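Side-chain contacts in putidaredoxin reductase (Pseudomonas putida, PDB 1Q1R), which probably transfers electrons from NADH through its FAD to putidaredoxin, supplying the cytochrome P450cam monooxygenase system: residues 157-162 with 187-192; 326-331 with 337-342. One frame throughout, in Å; residues are numbered along the deposited sequence.

Contact 1 of 2, residues 157-162 with 187-192; sequences GGYIGL and RVTAPP. With FAD (flavin-adenine dinucleotide), chain C.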
loop_
_atom_site.group_PDB
_atom_site.type_symbol
_atom_site.label_atom_id
_atom_site.label_comp_id
_atom_site.label_asym_id
_atom_site.label_seq_id
_atom_site.Cartn_x
_atom_site.Cartn_y
_atom_site.Cartn_z
ATOM N N GLY A 157 -10.817 -9.495 -0.324
ATOM C CA GLY A 157 -11.605 -8.288 -0.510
ATOM C C GLY A 157 -11.028 -6.962 -0.046
ATOM O O GLY A 157 -11.783 -6.081 0.380
ATOM N N GLY A 158 -9.706 -6.812 -0.111
ATOM C CA GLY A 158 -9.086 -5.554 0.276
ATOM C C GLY A 158 -9.234 -4.561 -0.870
ATOM O O GLY A 158 -9.855 -4.883 -1.882
ATOM N N TYR A 159 -8.673 -3.361 -0.731
ATOM C CA TYR A 159 -8.789 -2.355 -1.787
ATOM C C TYR A 159 -8.242 -2.820 -3.137
ATOM O O TYR A 159 -8.833 -2.536 -4.180
ATOM C CB TYR A 159 -8.091 -1.050 -1.385
ATOM C CG TYR A 159 -8.822 -0.266 -0.314
ATOM C CD1 TYR A 159 -8.437 -0.344 1.025
ATOM C CD2 TYR A 159 -9.914 0.536 -0.640
ATOM C CE1 TYR A 159 -9.125 0.361 2.012
ATOM C CE2 TYR A 159 -10.613 1.242 0.339
ATOM C CZ TYR A 159 -10.211 1.151 1.662
ATOM O OH TYR A 159 -10.898 1.850 2.630
ATOM N N ILE A 160 -7.120 -3.530 -3.126
ATOM C CA ILE A 160 -6.549 -4.001 -4.381
ATOM C C ILE A 160 -7.469 -5.041 -5.017
ATOM O O ILE A 160 -7.669 -5.039 -6.231
ATOM C CB ILE A 160 -5.142 -4.605 -4.178
ATOM C CG1 ILE A 160 -4.259 -3.622 -3.403
ATOM C CG2 ILE A 160 -4.507 -4.909 -5.528
ATOM C CD1 ILE A 160 -4.263 -2.206 -3.956
ATOM N N GLY A 161 -8.038 -5.922 -4.199
ATOM C CA GLY A 161 -8.941 -6.926 -4.734
ATOM C C GLY A 161 -10.120 -6.241 -5.398
ATOM O O GLY A 161 -10.557 -6.624 -6.489
ATOM N N LEU A 162 -10.637 -5.211 -4.735
ATOM C CA LEU A 162 -11.763 -4.448 -5.263
ATOM C C LEU A 162 -11.378 -3.702 -6.543
ATOM O O LEU A 162 -12.174 -3.605 -7.482
ATOM C CB LEU A 162 -12.254 -3.456 -4.209
ATOM C CG LEU A 162 -12.843 -4.128 -2.962
ATOM C CD1 LEU A 162 -13.120 -3.075 -1.887
ATOM C CD2 LEU A 162 -14.115 -4.875 -3.349
ATOM N N ARG A 187 -11.936 -4.802 8.551
ATOM C CA ARG A 187 -10.980 -4.294 9.523
ATOM C C ARG A 187 -10.708 -2.792 9.502
ATOM O O ARG A 187 -10.300 -2.225 10.516
ATOM C CB ARG A 187 -9.655 -5.044 9.381
ATOM C CG ARG A 187 -9.771 -6.539 9.611
ATOM C CD ARG A 187 -8.400 -7.176 9.753
ATOM N NE ARG A 187 -7.607 -6.498 10.778
ATOM C CZ ARG A 187 -6.492 -6.991 11.310
ATOM N NH1 ARG A 187 -6.034 -8.174 10.917
ATOM N NH2 ARG A 187 -5.837 -6.302 12.238
ATOM N N VAL A 188 -10.939 -2.141 8.368
ATOM C CA VAL A 188 -10.650 -0.713 8.274
ATOM C C VAL A 188 -11.839 0.225 8.080
ATOM O O VAL A 188 -11.680 1.445 8.137
ATOM C CB VAL A 188 -9.633 -0.443 7.147
ATOM C CG1 VAL A 188 -8.376 -1.264 7.387
ATOM C CG2 VAL A 188 -10.242 -0.790 5.802
ATOM N N THR A 189 -13.027 -0.326 7.862
ATOM C CA THR A 189 -14.196 0.520 7.668
ATOM C C THR A 189 -15.372 0.099 8.528
ATOM O O THR A 189 -15.391 -0.992 9.093
ATOM C CB THR A 189 -14.666 0.510 6.204
ATOM O OG1 THR A 189 -15.219 -0.774 5.887
ATOM C CG2 THR A 189 -13.504 0.802 5.271
ATOM N N ALA A 190 -16.359 0.983 8.618
ATOM C CA ALA A 190 -17.562 0.707 9.387
ATOM C C ALA A 190 -18.510 -0.041 8.464
ATOM O O ALA A 190 -18.439 0.102 7.243
ATOM C CB ALA A 190 -18.198 2.011 9.862
ATOM N N PRO A 191 -19.410 -0.853 9.036
ATOM C CA PRO A 191 -20.384 -1.638 8.273
ATOM C C PRO A 191 -21.074 -0.894 7.130
ATOM O O PRO A 191 -21.100 -1.376 5.998
ATOM C CB PRO A 191 -21.356 -2.105 9.349
ATOM C CG PRO A 191 -20.446 -2.325 10.516
ATOM C CD PRO A 191 -19.576 -1.086 10.484
ATOM N N PRO A 192 -21.641 0.293 7.405
ATOM C CA PRO A 192 -22.313 1.029 6.329
ATOM C C PRO A 192 -21.389 1.392 5.167
ATOM O O PRO A 192 -21.848 1.632 4.052
ATOM C CB PRO A 192 -22.877 2.256 7.049
ATOM C CG PRO A 192 -21.916 2.455 8.182
ATOM C CD PRO A 192 -21.685 1.051 8.668
HETATM P PA FAD C . 8.114 -2.458 -2.574
HETATM O O1A FAD C . 7.731 -3.855 -2.255
HETATM O O2A FAD C . 7.387 -1.755 -3.656
HETATM O O5B FAD C . 9.679 -2.399 -2.911
HETATM C C5B FAD C . 10.634 -3.206 -2.214
HETATM C C4B FAD C . 11.620 -3.801 -3.234
HETATM O O4B FAD C . 12.818 -4.302 -2.539
HETATM C C3B FAD C . 11.008 -5.018 -3.945
HETATM O O3B FAD C . 11.433 -5.026 -5.315
HETATM C C2B FAD C . 11.631 -6.186 -3.222
HETATM O O2B FAD C . 11.690 -7.330 -4.081
HETATM C C1B FAD C . 13.030 -5.666 -2.963
HETATM N N9A FAD C . 13.803 -6.461 -1.970
HETATM C C8A FAD C . 13.351 -6.962 -0.806
HETATM N N7A FAD C . 14.341 -7.635 -0.207
HETATM C C5A FAD C . 15.416 -7.558 -0.987
HETATM C C6A FAD C . 16.716 -8.059 -0.892
HETATM N N6A FAD C . 17.079 -8.795 0.156
HETATM N N1A FAD C . 17.604 -7.795 -1.884
HETATM C C2A FAD C . 17.250 -7.064 -2.950
HETATM N N3A FAD C . 16.005 -6.578 -3.060
HETATM C C4A FAD C . 15.079 -6.811 -2.099
HETATM N N1 FAD C . -0.693 2.847 -2.335
HETATM C C2 FAD C . -1.447 4.027 -2.329
HETATM O O2 FAD C . -1.183 4.921 -1.527
HETATM N N3 FAD C . -2.495 4.183 -3.254
HETATM C C4 FAD C . -2.779 3.156 -4.185
HETATM O O4 FAD C . -3.669 3.325 -5.017
HETATM C C4X FAD C . -2.023 1.972 -4.186
HETATM N N5 FAD C . -2.253 0.998 -5.113
HETATM C C5X FAD C . -1.490 -0.132 -5.189
HETATM C C6 FAD C . -1.746 -1.100 -6.182
HETATM C C7 FAD C . -0.940 -2.258 -6.276
HETATM C C7M FAD C . -1.262 -3.316 -7.348
HETATM C C8 FAD C . 0.137 -2.443 -5.372
HETATM C C8M FAD C . 1.051 -3.674 -5.459
HETATM C C9 FAD C . 0.390 -1.477 -4.381
HETATM C C9A FAD C . -0.419 -0.323 -4.284
HETATM N N10 FAD C . -0.169 0.671 -3.300
HETATM C C10 FAD C . -0.976 1.827 -3.260
HETATM C "C1'" FAD C . 0.932 0.493 -2.304
HETATM C "C2'" FAD C . 2.151 1.333 -2.691
HETATM O "O2'" FAD C . 2.456 1.108 -4.071
HETATM C "C3'" FAD C . 3.368 0.976 -1.817
HETATM O "O3'" FAD C . 3.006 1.109 -0.436
HETATM C "C4'" FAD C . 4.552 1.899 -2.131
HETATM O "O4'" FAD C . 4.905 1.771 -3.511
HETATM C "C5'" FAD C . 5.788 1.574 -1.274
HETATM O "O5'" FAD C . 6.401 0.329 -1.648
HETATM P P FAD C . 7.869 -0.018 -1.067
HETATM O O1P FAD C . 8.873 0.626 -1.939
HETATM O O2P FAD C . 7.877 0.324 0.373
HETATM O O3P FAD C . 7.965 -1.635 -1.183
#

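Contact 2 of 2, residues 326-331 with 337-342; sequences APWFWS and GLKMVG. With FAD (flavin-adenine dinucleotide), chain C.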
loop_
_atom_site.group_PDB
_atom_site.type_symbol
_atom_site.label_atom_id
_atom_site.label_comp_id
_atom_site.label_asym_id
_atom_site.label_seq_id
_atom_site.Cartn_x
_atom_site.Cartn_y
_atom_site.Cartn_z
ATOM N N ALA A 326 -0.659 13.379 9.022
ATOM C CA ALA A 326 -1.648 12.323 9.189
ATOM C C ALA A 326 -1.471 11.342 8.033
ATOM O O ALA A 326 -1.222 11.749 6.904
ATOM C CB ALA A 326 -3.057 12.909 9.167
ATOM N N PRO A 327 -1.580 10.036 8.303
ATOM C CA PRO A 327 -1.422 9.067 7.214
ATOM C C PRO A 327 -2.649 9.073 6.303
ATOM O O PRO A 327 -3.771 9.298 6.760
ATOM C CB PRO A 327 -1.258 7.745 7.952
ATOM C CG PRO A 327 -2.117 7.941 9.171
ATOM C CD PRO A 327 -1.751 9.351 9.597
ATOM N N TRP A 328 -2.433 8.852 5.011
ATOM C CA TRP A 328 -3.544 8.813 4.071
ATOM C C TRP A 328 -3.211 7.969 2.854
ATOM O O TRP A 328 -2.049 7.619 2.618
ATOM C CB TRP A 328 -3.949 10.225 3.618
ATOM C CG TRP A 328 -2.960 10.929 2.731
ATOM C CD1 TRP A 328 -1.849 11.611 3.123
ATOM C CD2 TRP A 328 -3.006 11.022 1.298
ATOM N NE1 TRP A 328 -1.198 12.129 2.027
ATOM C CE2 TRP A 328 -1.887 11.780 0.894
ATOM C CE3 TRP A 328 -3.886 10.537 0.318
ATOM C CZ2 TRP A 328 -1.619 12.068 -0.452
ATOM C CZ3 TRP A 328 -3.623 10.822 -1.019
ATOM C CH2 TRP A 328 -2.495 11.582 -1.391
ATOM N N PHE A 329 -4.246 7.621 2.102
ATOM C CA PHE A 329 -4.076 6.842 0.887
ATOM C C PHE A 329 -5.347 6.984 0.067
ATOM O O PHE A 329 -6.313 7.610 0.512
ATOM C CB PHE A 329 -3.768 5.373 1.218
ATOM C CG PHE A 329 -4.954 4.576 1.668
ATOM C CD1 PHE A 329 -5.712 3.855 0.749
ATOM C CD2 PHE A 329 -5.306 4.527 3.012
ATOM C CE1 PHE A 329 -6.803 3.093 1.163
ATOM C CE2 PHE A 329 -6.395 3.769 3.439
ATOM C CZ PHE A 329 -7.146 3.050 2.511
ATOM N N TRP A 330 -5.338 6.428 -1.135
ATOM C CA TRP A 330 -6.489 6.527 -2.008
ATOM C C TRP A 330 -6.721 5.215 -2.736
ATOM O O TRP A 330 -5.888 4.309 -2.697
ATOM C CB TRP A 330 -6.282 7.656 -3.028
ATOM C CG TRP A 330 -5.361 7.297 -4.182
ATOM C CD1 TRP A 330 -5.734 6.869 -5.427
ATOM C CD2 TRP A 330 -3.927 7.336 -4.185
ATOM N NE1 TRP A 330 -4.619 6.642 -6.206
ATOM C CE2 TRP A 330 -3.499 6.919 -5.469
ATOM C CE3 TRP A 330 -2.962 7.681 -3.227
ATOM C CZ2 TRP A 330 -2.145 6.843 -5.823
ATOM C CZ3 TRP A 330 -1.613 7.605 -3.580
ATOM C CH2 TRP A 330 -1.219 7.187 -4.869
ATOM N N SER A 331 -7.870 5.131 -3.391
ATOM C CA SER A 331 -8.252 3.963 -4.162
ATOM C C SER A 331 -9.116 4.463 -5.305
ATOM O O SER A 331 -9.887 5.410 -5.139
ATOM C CB SER A 331 -9.043 2.977 -3.294
ATOM O OG SER A 331 -9.487 1.863 -4.053
ATOM N N GLY A 337 -13.550 8.716 -6.839
ATOM C CA GLY A 337 -12.413 9.221 -6.092
ATOM C C GLY A 337 -12.494 8.862 -4.623
ATOM O O GLY A 337 -13.169 9.533 -3.840
ATOM N N LEU A 338 -11.804 7.793 -4.246
ATOM C CA LEU A 338 -11.794 7.339 -2.863
ATOM C C LEU A 338 -10.506 7.785 -2.180
ATOM O O LEU A 338 -9.414 7.376 -2.574
ATOM C CB LEU A 338 -11.905 5.815 -2.827
ATOM C CG LEU A 338 -13.122 5.265 -3.585
ATOM C CD1 LEU A 338 -12.973 3.771 -3.836
ATOM C CD2 LEU A 338 -14.375 5.561 -2.784
ATOM N N LYS A 339 -10.635 8.637 -1.167
ATOM C CA LYS A 339 -9.472 9.124 -0.436
ATOM C C LYS A 339 -9.704 8.954 1.059
ATOM O O LYS A 339 -10.712 9.406 1.603
ATOM C CB LYS A 339 -9.200 10.591 -0.780
ATOM C CG LYS A 339 -9.051 10.833 -2.275
ATOM C CD LYS A 339 -8.567 12.240 -2.588
ATOM C CE LYS A 339 -7.091 12.408 -2.256
ATOM N NZ LYS A 339 -6.590 13.776 -2.605
ATOM N N MET A 340 -8.760 8.290 1.714
ATOM C CA MET A 340 -8.858 8.017 3.136
ATOM C C MET A 340 -7.731 8.685 3.918
ATOM O O MET A 340 -6.569 8.632 3.509
ATOM C CB MET A 340 -8.804 6.502 3.370
ATOM C CG MET A 340 -9.890 5.672 2.659
ATOM S SD MET A 340 -9.908 5.678 0.828
ATOM C CE MET A 340 -11.613 6.238 0.524
ATOM N N VAL A 341 -8.075 9.318 5.037
ATOM C CA VAL A 341 -7.075 9.961 5.885
ATOM C C VAL A 341 -7.224 9.489 7.330
ATOM O O VAL A 341 -8.338 9.347 7.834
ATOM C CB VAL A 341 -7.181 11.507 5.846
ATOM C CG1 VAL A 341 -8.575 11.955 6.249
ATOM C CG2 VAL A 341 -6.141 12.116 6.774
ATOM N N GLY A 342 -6.092 9.234 7.981
ATOM C CA GLY A 342 -6.106 8.783 9.360
ATOM C C GLY A 342 -6.280 7.287 9.505
ATOM O O GLY A 342 -6.432 6.565 8.515
HETATM P PA FAD C . 8.114 -2.458 -2.574
HETATM O O1A FAD C . 7.731 -3.855 -2.255
HETATM O O2A FAD C . 7.387 -1.755 -3.656
HETATM O O5B FAD C . 9.679 -2.399 -2.911
HETATM C C5B FAD C . 10.634 -3.206 -2.214
HETATM C C4B FAD C . 11.620 -3.801 -3.234
HETATM O O4B FAD C . 12.818 -4.302 -2.539
HETATM C C3B FAD C . 11.008 -5.018 -3.945
HETATM O O3B FAD C . 11.433 -5.026 -5.315
HETATM C C2B FAD C . 11.631 -6.186 -3.222
HETATM O O2B FAD C . 11.690 -7.330 -4.081
HETATM C C1B FAD C . 13.030 -5.666 -2.963
HETATM N N9A FAD C . 13.803 -6.461 -1.970
HETATM C C8A FAD C . 13.351 -6.962 -0.806
HETATM N N7A FAD C . 14.341 -7.635 -0.207
HETATM C C5A FAD C . 15.416 -7.558 -0.987
HETATM C C6A FAD C . 16.716 -8.059 -0.892
HETATM N N6A FAD C . 17.079 -8.795 0.156
HETATM N N1A FAD C . 17.604 -7.795 -1.884
HETATM C C2A FAD C . 17.250 -7.064 -2.950
HETATM N N3A FAD C . 16.005 -6.578 -3.060
HETATM C C4A FAD C . 15.079 -6.811 -2.099
HETATM N N1 FAD C . -0.693 2.847 -2.335
HETATM C C2 FAD C . -1.447 4.027 -2.329
HETATM O O2 FAD C . -1.183 4.921 -1.527
HETATM N N3 FAD C . -2.495 4.183 -3.254
HETATM C C4 FAD C . -2.779 3.156 -4.185
HETATM O O4 FAD C . -3.669 3.325 -5.017
HETATM C C4X FAD C . -2.023 1.972 -4.186
HETATM N N5 FAD C . -2.253 0.998 -5.113
HETATM C C5X FAD C . -1.490 -0.132 -5.189
HETATM C C6 FAD C . -1.746 -1.100 -6.182
HETATM C C7 FAD C . -0.940 -2.258 -6.276
HETATM C C7M FAD C . -1.262 -3.316 -7.348
HETATM C C8 FAD C . 0.137 -2.443 -5.372
HETATM C C8M FAD C . 1.051 -3.674 -5.459
HETATM C C9 FAD C . 0.390 -1.477 -4.381
HETATM C C9A FAD C . -0.419 -0.323 -4.284
HETATM N N10 FAD C . -0.169 0.671 -3.300
HETATM C C10 FAD C . -0.976 1.827 -3.260
HETATM C "C1'" FAD C . 0.932 0.493 -2.304
HETATM C "C2'" FAD C . 2.151 1.333 -2.691
HETATM O "O2'" FAD C . 2.456 1.108 -4.071
HETATM C "C3'" FAD C . 3.368 0.976 -1.817
HETATM O "O3'" FAD C . 3.006 1.109 -0.436
HETATM C "C4'" FAD C . 4.552 1.899 -2.131
HETATM O "O4'" FAD C . 4.905 1.771 -3.511
HETATM C "C5'" FAD C . 5.788 1.574 -1.274
HETATM O "O5'" FAD C . 6.401 0.329 -1.648
HETATM P P FAD C . 7.869 -0.018 -1.067
HETATM O O1P FAD C . 8.873 0.626 -1.939
HETATM O O2P FAD C . 7.877 0.324 0.373
HETATM O O3P FAD C . 7.965 -1.635 -1.183
#

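Contact 1 of 2, residues 157-162 with 187-192
The phenol of Y159 reaches from the first turn of helix 159-170 to V188 and T189, in the loop that leads to helix 191-204. The helix starts at a probable second GxGxxG motif of the Rossmann type, as in the nucleotide-binding domains of glutathione reductase-fold enzymes: G158 is its N-cap, and L162 N closes the first turn on G158 O at 3.0 Å. With chi1 at -72°, CG of Y159 stands opposite the carbonyl carbon, and the ring extends off the helix to meet the loop side chains coming the other way. The packed side lies round this ring, which also meets F329 edge to face and touches L185 and Y197. Here T189, a buried residue, offers its methyl: CG2 is 3.9 Å from Y159 OH, a van der Waals contact. The threonine hydroxyl is bonded to L185 O, which is consistent with the methyl being the branch that faces the tyrosine. The looser side belongs to V188, which is exposed to solvent and touches the ring obliquely with a single methyl, CG2 at 4.1 Å from Y159 CE1; its carbonyl is held by S344 OG. One residue along the helix, I160 points to the cofactor instead, with CD1 resting 3.5 Å from C6 of the flavin.

Contact 2 of 2, residues 326-331 with 337-342
P327 O accepts G342 N at 2.6 Å, and V341 CA lies 3.5 Å from P327 O in a weaker CA-H...O contact. This carbonyl sits at the open end of a beta hairpin, away from the turn; its strands are the first two of the five-stranded antiparallel sheet of the C-terminal domain, 328-333 at the edge and 336-342 next to it. Further along, F329 and M340 form a hydrogen-bonded pair, with M340 N 2.8 Å from F329 O. S331 and L338 form the next such pair, less regular: S331 N comes to L338 O tilted 23° from the carbonyl plane, and the return bond from L338 N to S331 O is longer, 3.2 Å. On the face of F329 and M340, the methionine lies across the phenyl ring: CB is over the ring face, 4.0 Å from the centroid, and SD approaches obliquely as a Met-aromatic contact. The bend at chi2 (63°) folds the thioether back beside the ring. S331 OG, on the same face, touches CD1 of L338 but is hydrogen-bonded to E163 OE2 and Q333 NE2. The other face carries W328, W330, K339 and V341. There the lysine runs alongside W328, CE 4.0 Å from CZ3, while the indole also meets F383 and makes a cation-pi contact with K387. W330 leads away from the partner strand to the cofactor: with CG between backbone N and carbonyl carbon (chi1 78°), its indole face lies against the pyrimidine edge of the flavin, whose N3 stands 3.3 Å above the indole plane.

Contact 2 is a pairing of adjacent strands within one sheet, five backbone hydrogen bonds and 498 Å² of buried surface, with none of its touching residues exposed; contact 1 is a small helix-to-loop touch of 78 Å², made by side chains and reaching solvent on one side. They belong to different parts of the fold, the probable nucleotide-binding domain and the C-terminal domain, yet they meet directly: CE1 of Y159 lies 3.4 Å from CZ of F329, its CD2 touches S331 OG and its hydroxyl touches M340 CG. Both also reach the flavin, by different chemistry: 157-162 lends an aliphatic branch to the benzenoid ring, whereas 326-331 sets an indole against the polar pyrimidine end.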